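PDB 4QP0: endo-beta-mannanase from Rhizomucor miehei, which probably hydrolyses (1->4)-beta-D-mannosidic linkages at random positions in mannans, galactomannans and glucomannans, as a secreted glycoside hydrolase of family 5. Local coordinates for residues Pro10-Asp15 against Asp317-Ala322; Leu29-Gln34 against Glu112-Met117; Tyr119-Phe124 against Gly182-Ser187. All blocks are in the same frame, centred on the assembly; numbering follows the deposited sequence.

How the interactions relate
All three contacts belong to one TIM barrel, but to opposite ends of it. Interaction 1 joins the N-terminal hairpin to strand 320-323 and so ties chain positions about 300 residues apart; the other two lie between. Its centre is about 27 Å from that of interaction 2 and about 36 Å from that of interaction 3, across the middle of the chain. Interactions 2 and 3, centres about 19 Å apart, follow each other along the chain, share helix 116-124 and touch where E112 CD lies 3.7 Å from D183 OD1. Together they knit the excursions after strands 17-25, 102-106 and 167-171, while interaction 1 packs the strands' N-terminal ends, consistent with a barrel floor.

Interaction 1: Pro10-Asp15 against Asp317-Ala322; sequences PQFTLD and DLAADA
A319 carries the closest approach of the two backbones, 5.5 Å between Q11 CA and A319 CA, yet no hydrogen bond crosses between strand 11-14 and segment 317-322: the two are joined through strand 17-25, which pairs antiparallel with 11-14 and parallel with 320-323. The contact is therefore made by side chains and one carbonyl. A319 CB points at the hairpin and meets two groups there, the carbonyl oxygen of P10 at 3.8 Å (P10 O to A319 CB) and the ortho carbon of the aromatic ring at 3.9 Å (F12 CD2 to A319 CB). The methyl approaches the ring obliquely. A320 adds a looser touch from the ring's edge, close to its plane, with 4.4 Å between F12 CE2 and A320 CB. F12 has CG opposite its own carbonyl carbon (chi1 -75°), which swings the ring off the strand with its CD2-CE2 side facing the two alanines. The helical backbone angles of A319 followed by the nearly straight A320 mark the point where the chain turns into the strand, after the helix before D317 has ended in a Schellman motif. F12 also meets F168 and F252 edge-to-face and touches P288, as A319 does, so the ring forms part of a buried apolar cluster at the N-terminal ends of the barrel strands. This is consistent with the N-terminal hairpin acting as the floor of the barrel, as in many family 5 hydrolases. Around it, F12 bonds to F19 of strand 17-25 and A320 to M291 of strand 289-294 through their backbones, while Q282 of helix 270-284 is hydrogen-bonded to D317 O and A319 N and is touched by P10 too.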
loop_
_atom_site.group_PDB
_atom_site.type_symbol
_atom_site.label_atom_id
_atom_site.label_comp_id
_atom_site.label_asym_id
_atom_site.label_seq_id
_atom_site.Cartn_x
_atom_site.Cartn_y
_atom_site.Cartn_z
ATOM N N PRO A 10 -14.809 12.355 5.182
ATOM C CA PRO A 10 -13.345 12.438 5.226
ATOM C C PRO A 10 -12.664 11.477 6.216
ATOM O O PRO A 10 -11.441 11.358 6.193
ATOM C CB PRO A 10 -13.094 13.893 5.644
ATOM C CG PRO A 10 -14.300 14.267 6.444
ATOM C CD PRO A 10 -15.451 13.517 5.832
ATOM N N GLN A 11 -13.437 10.800 7.063
ATOM C CA GLN A 11 -12.851 9.944 8.100
ATOM C C GLN A 11 -13.000 8.451 7.822
ATOM O O GLN A 11 -13.955 8.014 7.169
ATOM C CB GLN A 11 -13.462 10.240 9.475
ATOM C CG GLN A 11 -13.381 11.685 9.923
ATOM C CD GLN A 11 -14.320 11.979 11.077
ATOM O OE1 GLN A 11 -15.530 11.750 10.988
ATOM N NE2 GLN A 11 -13.767 12.487 12.173
ATOM N N PHE A 12 -12.042 7.680 8.327
ATOM C CA PHE A 12 -12.217 6.248 8.465
ATOM C C PHE A 12 -13.071 6.029 9.695
ATOM O O PHE A 12 -13.045 6.836 10.623
ATOM C CB PHE A 12 -10.877 5.545 8.658
ATOM C CG PHE A 12 -10.064 5.435 7.406
ATOM C CD1 PHE A 12 -10.577 4.787 6.271
ATOM C CD2 PHE A 12 -8.778 5.953 7.359
ATOM C CE1 PHE A 12 -9.819 4.684 5.123
ATOM C CE2 PHE A 12 -8.018 5.847 6.213
ATOM C CZ PHE A 12 -8.540 5.212 5.092
ATOM N N THR A 13 -13.825 4.935 9.705
ATOM C CA THR A 13 -14.692 4.645 10.833
ATOM C C THR A 13 -14.659 3.163 11.199
ATOM O O THR A 13 -14.725 2.287 10.330
ATOM C CB THR A 13 -16.126 5.202 10.619
ATOM O OG1 THR A 13 -16.911 4.970 11.787
ATOM C CG2 THR A 13 -16.828 4.574 9.405
ATOM N N LEU A 14 -14.504 2.900 12.492
ATOM C CA LEU A 14 -14.529 1.544 13.022
ATOM C C LEU A 14 -15.587 1.458 14.112
ATOM O O LEU A 14 -15.459 2.090 15.170
ATOM C CB LEU A 14 -13.155 1.144 13.565
ATOM C CG LEU A 14 -12.892 -0.356 13.752
ATOM C CD1 LEU A 14 -13.230 -1.158 12.498
ATOM C CD2 LEU A 14 -11.447 -0.583 14.159
ATOM N N ASP A 15 -16.624 0.665 13.840
ATOM C CA ASP A 15 -17.846 0.630 14.645
ATOM C C ASP A 15 -18.576 1.960 14.473
ATOM O O ASP A 15 -18.860 2.368 13.343
ATOM C CB ASP A 15 -17.561 0.317 16.125
ATOM C CG ASP A 15 -16.944 -1.064 16.331
ATOM O OD1 ASP A 15 -17.508 -2.062 15.827
ATOM O OD2 ASP A 15 -15.900 -1.152 17.018
ATOM N N ASP A 317 -5.937 17.477 9.717
ATOM C CA ASP A 317 -6.989 16.488 9.981
ATOM C C ASP A 317 -6.985 15.351 8.939
ATOM O O ASP A 317 -8.042 14.829 8.541
ATOM C CB ASP A 317 -8.362 17.175 10.057
ATOM C CG ASP A 317 -9.240 16.613 11.159
ATOM O OD1 ASP A 317 -8.893 16.796 12.348
ATOM O OD2 ASP A 317 -10.287 16.009 10.837
ATOM N N LEU A 318 -5.782 14.980 8.503
ATOM C CA LEU A 318 -5.609 13.883 7.572
ATOM C C LEU A 318 -6.025 12.609 8.288
ATOM O O LEU A 318 -5.710 12.438 9.476
ATOM C CB LEU A 318 -4.155 13.795 7.084
ATOM C CG LEU A 318 -3.888 12.881 5.878
ATOM C CD1 LEU A 318 -4.381 13.490 4.578
ATOM C CD2 LEU A 318 -2.410 12.541 5.771
ATOM N N ALA A 319 -6.728 11.733 7.567
ATOM C CA ALA A 319 -7.337 10.536 8.161
ATOM C C ALA A 319 -6.324 9.645 8.867
ATOM O O ALA A 319 -6.554 9.211 10.000
ATOM C CB ALA A 319 -8.110 9.743 7.113
ATOM N N ALA A 320 -5.193 9.392 8.209
ATOM C CA ALA A 320 -4.160 8.534 8.779
ATOM C C ALA A 320 -2.854 8.617 8.010
ATOM O O ALA A 320 -2.794 9.170 6.905
ATOM C CB ALA A 320 -4.644 7.097 8.814
ATOM N N ASP A 321 -1.809 8.046 8.597
ATOM C CA ASP A 321 -0.507 7.967 7.949
ATOM C C ASP A 321 0.215 6.710 8.397
ATOM O O ASP A 321 -0.007 6.225 9.506
ATOM C CB ASP A 321 0.331 9.185 8.311
ATOM C CG ASP A 321 0.488 9.348 9.814
ATOM O OD1 ASP A 321 1.484 8.831 10.370
ATOM O OD2 ASP A 321 -0.408 9.956 10.435
ATOM N N ALA A 322 1.078 6.185 7.535
ATOM C CA ALA A 322 1.855 4.987 7.850
ATOM C C ALA A 322 3.293 5.175 7.396
ATOM O O ALA A 322 3.554 5.445 6.214
ATOM C CB ALA A 322 1.239 3.754 7.196
#

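Interaction 2: Leu29-Gln34 against Glu112-Met117; sequences LMTSDQ and EDYGGM
M30 sets its terminal methyl on the face of Y114, a tyrosine that takes left-handed backbone angles (58°/37°) at the third position of a type II turn running from E112 to G115, a place more often filled by glycine. The turn holds the ring out toward segment 29-34, and M30 CE sits 3.7 Å from the ring centroid as a CH-pi contact, displaced toward the CG side, where M30 CE to Y114 CG is 3.6 Å. The sulfur stands farther back above the same ring, with M30 SD 5.4 Å from the Y114 centroid, so the pair is a Met-aromatic contact led by the methyl. M30 reaches this far because CG is wedged between its backbone N and carbonyl carbon (chi1 63°) and the chain beyond runs fully extended. In the TIM barrel these segments follow strands 17-25 and 102-106 at their C-terminal ends, the end that carries the active site in family 5 enzymes. The loop after strand 51-55 takes part as well: Y114 bonds to L59 through the backbone, and M30 touches W55 and N58. At the far end of the ring a water joins the hydroxyls, 2.7 Å from T31 OG1 and 2.7 Å from Y114 OH, while T31 OG1 is also bonded to Y28 O.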
loop_
_atom_site.group_PDB
_atom_site.type_symbol
_atom_site.label_atom_id
_atom_site.label_comp_id
_atom_site.label_asym_id
_atom_site.label_seq_id
_atom_site.Cartn_x
_atom_site.Cartn_y
_atom_site.Cartn_z
ATOM N N LEU A 29 6.597 -9.207 5.523
ATOM C CA LEU A 29 5.884 -10.170 6.362
ATOM C C LEU A 29 5.734 -11.523 5.665
ATOM O O LEU A 29 5.889 -12.575 6.294
ATOM C CB LEU A 29 4.529 -9.617 6.817
ATOM C CG LEU A 29 4.551 -8.834 8.141
ATOM C CD1 LEU A 29 3.241 -8.089 8.371
ATOM C CD2 LEU A 29 4.863 -9.745 9.323
ATOM N N MET A 30 5.465 -11.476 4.358
ATOM C CA MET A 30 5.323 -12.671 3.530
ATOM C C MET A 30 6.550 -13.607 3.482
ATOM O O MET A 30 6.436 -14.750 3.052
ATOM C CB MET A 30 4.869 -12.286 2.109
ATOM C CG MET A 30 5.839 -11.421 1.322
ATOM S SD MET A 30 5.304 -11.272 -0.395
ATOM C CE MET A 30 6.561 -10.176 -1.053
ATOM N N THR A 31 7.716 -13.129 3.915
ATOM C CA THR A 31 8.934 -13.950 3.876
ATOM C C THR A 31 9.505 -14.223 5.255
ATOM O O THR A 31 10.485 -14.954 5.393
ATOM C CB THR A 31 10.043 -13.326 2.998
ATOM O OG1 THR A 31 10.392 -12.027 3.504
ATOM C CG2 THR A 31 9.605 -13.233 1.531
ATOM N N SER A 32 8.891 -13.630 6.271
ATOM C CA SER A 32 9.395 -13.721 7.630
ATOM C C SER A 32 9.050 -15.053 8.274
ATOM O O SER A 32 7.983 -15.616 8.016
ATOM C CB SER A 32 8.835 -12.579 8.481
ATOM O OG SER A 32 9.335 -11.330 8.038
ATOM N N ASP A 33 9.949 -15.549 9.124
ATOM C CA ASP A 33 9.638 -16.716 9.939
ATOM C C ASP A 33 8.600 -16.330 10.985
ATOM O O ASP A 33 8.373 -15.147 11.230
ATOM C CB ASP A 33 10.894 -17.365 10.552
ATOM C CG ASP A 33 11.447 -16.610 11.760
ATOM O OD1 ASP A 33 10.684 -16.182 12.654
ATOM O OD2 ASP A 33 12.682 -16.491 11.838
ATOM N N GLN A 34 7.974 -17.336 11.586
ATOM C CA GLN A 34 6.798 -17.128 12.415
ATOM C C GLN A 34 7.080 -16.307 13.671
ATOM O O GLN A 34 6.284 -15.445 14.041
ATOM C CB GLN A 34 6.122 -18.467 12.727
ATOM C CG GLN A 34 5.692 -19.205 11.455
ATOM C CD GLN A 34 4.440 -20.051 11.612
ATOM O OE1 GLN A 34 4.232 -20.698 12.630
ATOM N NE2 GLN A 34 3.605 -20.065 10.575
ATOM N N GLU A 112 10.093 -3.930 -9.855
ATOM C CA GLU A 112 10.512 -5.329 -10.018
ATOM C C GLU A 112 10.760 -6.087 -8.690
ATOM O O GLU A 112 11.153 -7.251 -8.704
ATOM C CB GLU A 112 11.748 -5.425 -10.938
ATOM C CG GLU A 112 13.018 -4.795 -10.362
ATOM C CD GLU A 112 14.221 -4.945 -11.274
ATOM N N ASP A 113 10.536 -5.438 -7.553
ATOM C CA ASP A 113 10.654 -6.128 -6.273
ATOM C C ASP A 113 9.541 -7.164 -6.161
ATOM O O ASP A 113 8.348 -6.834 -6.243
ATOM C CB ASP A 113 10.617 -5.144 -5.102
ATOM C CG ASP A 113 11.806 -4.210 -5.089
ATOM O OD1 ASP A 113 11.919 -3.397 -6.031
ATOM N N TYR A 114 9.954 -8.421 -6.006
ATOM C CA TYR A 114 9.055 -9.575 -5.943
ATOM C C TYR A 114 8.178 -9.699 -7.191
ATOM O O TYR A 114 7.003 -10.084 -7.122
ATOM C CB TYR A 114 8.251 -9.583 -4.633
ATOM C CG TYR A 114 9.141 -9.447 -3.410
ATOM C CD1 TYR A 114 9.780 -10.559 -2.859
ATOM C CD2 TYR A 114 9.364 -8.203 -2.820
ATOM C CE1 TYR A 114 10.605 -10.436 -1.751
ATOM C CE2 TYR A 114 10.186 -8.073 -1.714
ATOM C CZ TYR A 114 10.803 -9.190 -1.184
ATOM O OH TYR A 114 11.620 -9.064 -0.087
ATOM N N GLY A 115 8.776 -9.374 -8.338
ATOM C CA GLY A 115 8.150 -9.607 -9.635
ATOM C C GLY A 115 7.288 -8.461 -10.120
ATOM O O GLY A 115 7.554 -7.892 -11.180
ATOM N N GLY A 116 6.249 -8.132 -9.351
ATOM C CA GLY A 116 5.310 -7.068 -9.706
ATOM C C GLY A 116 4.711 -7.211 -11.098
ATOM O O GLY A 116 4.575 -8.320 -11.608
ATOM N N MET A 117 4.371 -6.080 -11.716
ATOM C CA MET A 117 3.697 -6.064 -13.020
ATOM C C MET A 117 4.561 -6.627 -14.134
ATOM O O MET A 117 4.055 -7.278 -15.044
ATOM C CB MET A 117 3.307 -4.642 -13.419
ATOM C CG MET A 117 2.321 -3.947 -12.508
ATOM S SD MET A 117 2.216 -2.209 -12.961
ATOM C CE MET A 117 1.116 -1.620 -11.679
HETATM O O HOH W 1 12.153 -10.917 1.745
#

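Interaction 3: Tyr119-Phe124 against Gly182-Ser187; sequences YYVKNF and GDFPAS. With SO4 (sulfate ion), chain B.
F184 pushes the outer end of its ring against the backbone and CB of K122, with F184 CZ 3.6 Å from K122 CB. A chi1 of -71° sets F184 CG beside the backbone N and throws the ring from its loop toward helix 116-124, and the two side chains cross at about a right angle. V121, one residue earlier on the helix, supplies the second apolar partner: its CG1 branch reaches F184 CD1 at 4.0 Å, and both V121 and K122 approach the ring obliquely. K122 then parts from the phenylalanine. Its CG starts anti to N, but bends at chi3 (54°) and chi4 (134°) turn the ammonium end away to K122 NZ 3.7 Å from O1 of a sulfate ion, close enough that the charges may attract but too far for a hydrogen bond. Y119 holds the same ion, probably from the crystallisation liquor, by a 2.8 Å hydrogen bond from Y119 OH to sulfate O4, which lies in the ring plane; S61 OG binds the sulfate as well. Y119 OH is also bonded to W69 N, tying helix 116-124 to strand 67-70. On the same helix, Y120 and F124 also pack against helix 136-151, while P185 of loop 182-187, which runs between strand 167-171 and helix 192-209, makes a backbone hydrogen bond to H129.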
loop_
_atom_site.group_PDB
_atom_site.type_symbol
_atom_site.label_atom_id
_atom_site.label_comp_id
_atom_site.label_asym_id
_atom_site.label_seq_id
_atom_site.Cartn_x
_atom_site.Cartn_y
_atom_site.Cartn_z
ATOM N N TYR A 119 6.608 -9.002 -14.310
ATOM C CA TYR A 119 6.572 -10.464 -14.400
ATOM C C TYR A 119 5.449 -10.927 -15.331
ATOM O O TYR A 119 5.639 -11.835 -16.147
ATOM C CB TYR A 119 6.400 -11.085 -13.012
ATOM C CG TYR A 119 6.718 -12.567 -12.955
ATOM C CD1 TYR A 119 7.944 -13.020 -12.459
ATOM C CD2 TYR A 119 5.794 -13.518 -13.396
ATOM C CE1 TYR A 119 8.235 -14.376 -12.407
ATOM C CE2 TYR A 119 6.081 -14.874 -13.346
ATOM C CZ TYR A 119 7.296 -15.295 -12.851
ATOM O OH TYR A 119 7.570 -16.638 -12.805
ATOM N N TYR A 120 4.282 -10.299 -15.191
ATOM C CA TYR A 120 3.144 -10.537 -16.063
ATOM C C TYR A 120 3.508 -10.216 -17.514
ATOM O O TYR A 120 3.253 -11.009 -18.417
ATOM C CB TYR A 120 1.965 -9.650 -15.661
ATOM C CG TYR A 120 1.255 -9.980 -14.365
ATOM C CD1 TYR A 120 0.066 -10.717 -14.367
ATOM C CD2 TYR A 120 1.732 -9.499 -13.137
ATOM C CE1 TYR A 120 -0.610 -10.992 -13.187
ATOM C CE2 TYR A 120 1.062 -9.764 -11.953
ATOM C CZ TYR A 120 -0.105 -10.509 -11.978
ATOM O OH TYR A 120 -0.769 -10.771 -10.801
ATOM N N VAL A 121 4.111 -9.046 -17.716
ATOM C CA VAL A 121 4.416 -8.532 -19.050
ATOM C C VAL A 121 5.430 -9.406 -19.796
ATOM O O VAL A 121 5.247 -9.698 -20.981
ATOM C CB VAL A 121 4.888 -7.059 -18.998
ATOM C CG1 VAL A 121 5.097 -6.506 -20.401
ATOM C CG2 VAL A 121 3.875 -6.204 -18.252
ATOM N N LYS A 122 6.489 -9.810 -19.098
ATOM C CA LYS A 122 7.528 -10.667 -19.657
ATOM C C LYS A 122 6.940 -11.994 -20.124
ATOM O O LYS A 122 7.082 -12.366 -21.295
ATOM C CB LYS A 122 8.625 -10.908 -18.615
ATOM C CG LYS A 122 9.708 -11.896 -19.029
ATOM C CD LYS A 122 10.706 -12.172 -17.912
ATOM C CE LYS A 122 10.026 -12.624 -16.623
ATOM N NZ LYS A 122 10.681 -13.812 -16.000
ATOM N N ASN A 123 6.254 -12.678 -19.208
ATOM C CA ASN A 123 5.758 -14.035 -19.445
ATOM C C ASN A 123 4.536 -14.148 -20.367
ATOM O O ASN A 123 4.292 -15.211 -20.942
ATOM C CB ASN A 123 5.531 -14.757 -18.115
ATOM C CG ASN A 123 6.824 -14.979 -17.346
ATOM O OD1 ASN A 123 7.087 -14.311 -16.350
ATOM N ND2 ASN A 123 7.644 -15.914 -17.815
ATOM N N PHE A 124 3.775 -13.065 -20.518
ATOM C CA PHE A 124 2.656 -13.053 -21.477
ATOM C C PHE A 124 3.045 -12.625 -22.903
ATOM O O PHE A 124 2.268 -12.797 -23.846
ATOM C CB PHE A 124 1.477 -12.228 -20.948
ATOM C CG PHE A 124 0.519 -13.020 -20.101
ATOM C CD1 PHE A 124 -0.394 -13.895 -20.692
ATOM C CD2 PHE A 124 0.529 -12.900 -18.714
ATOM C CE1 PHE A 124 -1.274 -14.635 -19.915
ATOM C CE2 PHE A 124 -0.349 -13.632 -17.931
ATOM C CZ PHE A 124 -1.250 -14.502 -18.530
ATOM N N GLY A 182 12.738 -0.577 -15.232
ATOM C CA GLY A 182 13.679 -0.386 -16.333
ATOM C C GLY A 182 13.766 -1.542 -17.312
ATOM O O GLY A 182 14.168 -1.349 -18.460
ATOM N N ASP A 183 13.394 -2.739 -16.862
ATOM C CA ASP A 183 13.422 -3.935 -17.710
ATOM C C ASP A 183 12.409 -3.845 -18.859
ATOM O O ASP A 183 12.603 -4.455 -19.914
ATOM C CB ASP A 183 13.195 -5.212 -16.880
ATOM C CG ASP A 183 14.263 -5.421 -15.801
ATOM O OD1 ASP A 183 14.420 -4.546 -14.915
ATOM O OD2 ASP A 183 14.932 -6.476 -15.825
ATOM N N PHE A 184 11.336 -3.086 -18.643
ATOM C CA PHE A 184 10.319 -2.849 -19.663
ATOM C C PHE A 184 9.941 -1.371 -19.711
ATOM O O PHE A 184 9.612 -0.784 -18.675
ATOM C CB PHE A 184 9.085 -3.718 -19.403
ATOM C CG PHE A 184 9.312 -5.179 -19.668
ATOM C CD1 PHE A 184 8.967 -5.735 -20.896
ATOM C CD2 PHE A 184 9.886 -5.998 -18.697
ATOM C CE1 PHE A 184 9.183 -7.077 -21.152
ATOM C CE2 PHE A 184 10.111 -7.341 -18.949
ATOM C CZ PHE A 184 9.755 -7.882 -20.178
ATOM N N PRO A 185 9.996 -0.764 -20.913
ATOM C CA PRO A 185 9.739 0.669 -21.104
ATOM C C PRO A 185 8.253 1.009 -21.251
ATOM O O PRO A 185 7.418 0.106 -21.309
ATOM C CB PRO A 185 10.489 0.982 -22.403
ATOM C CG PRO A 185 10.433 -0.295 -23.177
ATOM C CD PRO A 185 10.385 -1.424 -22.176
ATOM N N ALA A 186 7.942 2.303 -21.313
ATOM C CA ALA A 186 6.563 2.782 -21.436
ATOM C C ALA A 186 6.214 3.171 -22.867
ATOM O O ALA A 186 7.043 3.732 -23.579
ATOM C CB ALA A 186 6.333 3.960 -20.503
ATOM N N SER A 187 4.983 2.874 -23.278
ATOM C CA SER A 187 4.474 3.248 -24.604
ATOM C C SER A 187 4.149 4.723 -24.669
ATOM O O SER A 187 3.952 5.366 -23.641
ATOM C CB SER A 187 3.184 2.492 -24.926
ATOM O OG SER A 187 3.428 1.124 -25.142
HETATM S S SO4 B . 11.102 -17.191 -12.563
HETATM O O1 SO4 B . 10.600 -16.795 -13.896
HETATM O O2 SO4 B . 12.155 -18.225 -12.704
HETATM O O3 SO4 B . 11.675 -16.008 -11.874
HETATM O O4 SO4 B . 9.965 -17.735 -11.774
#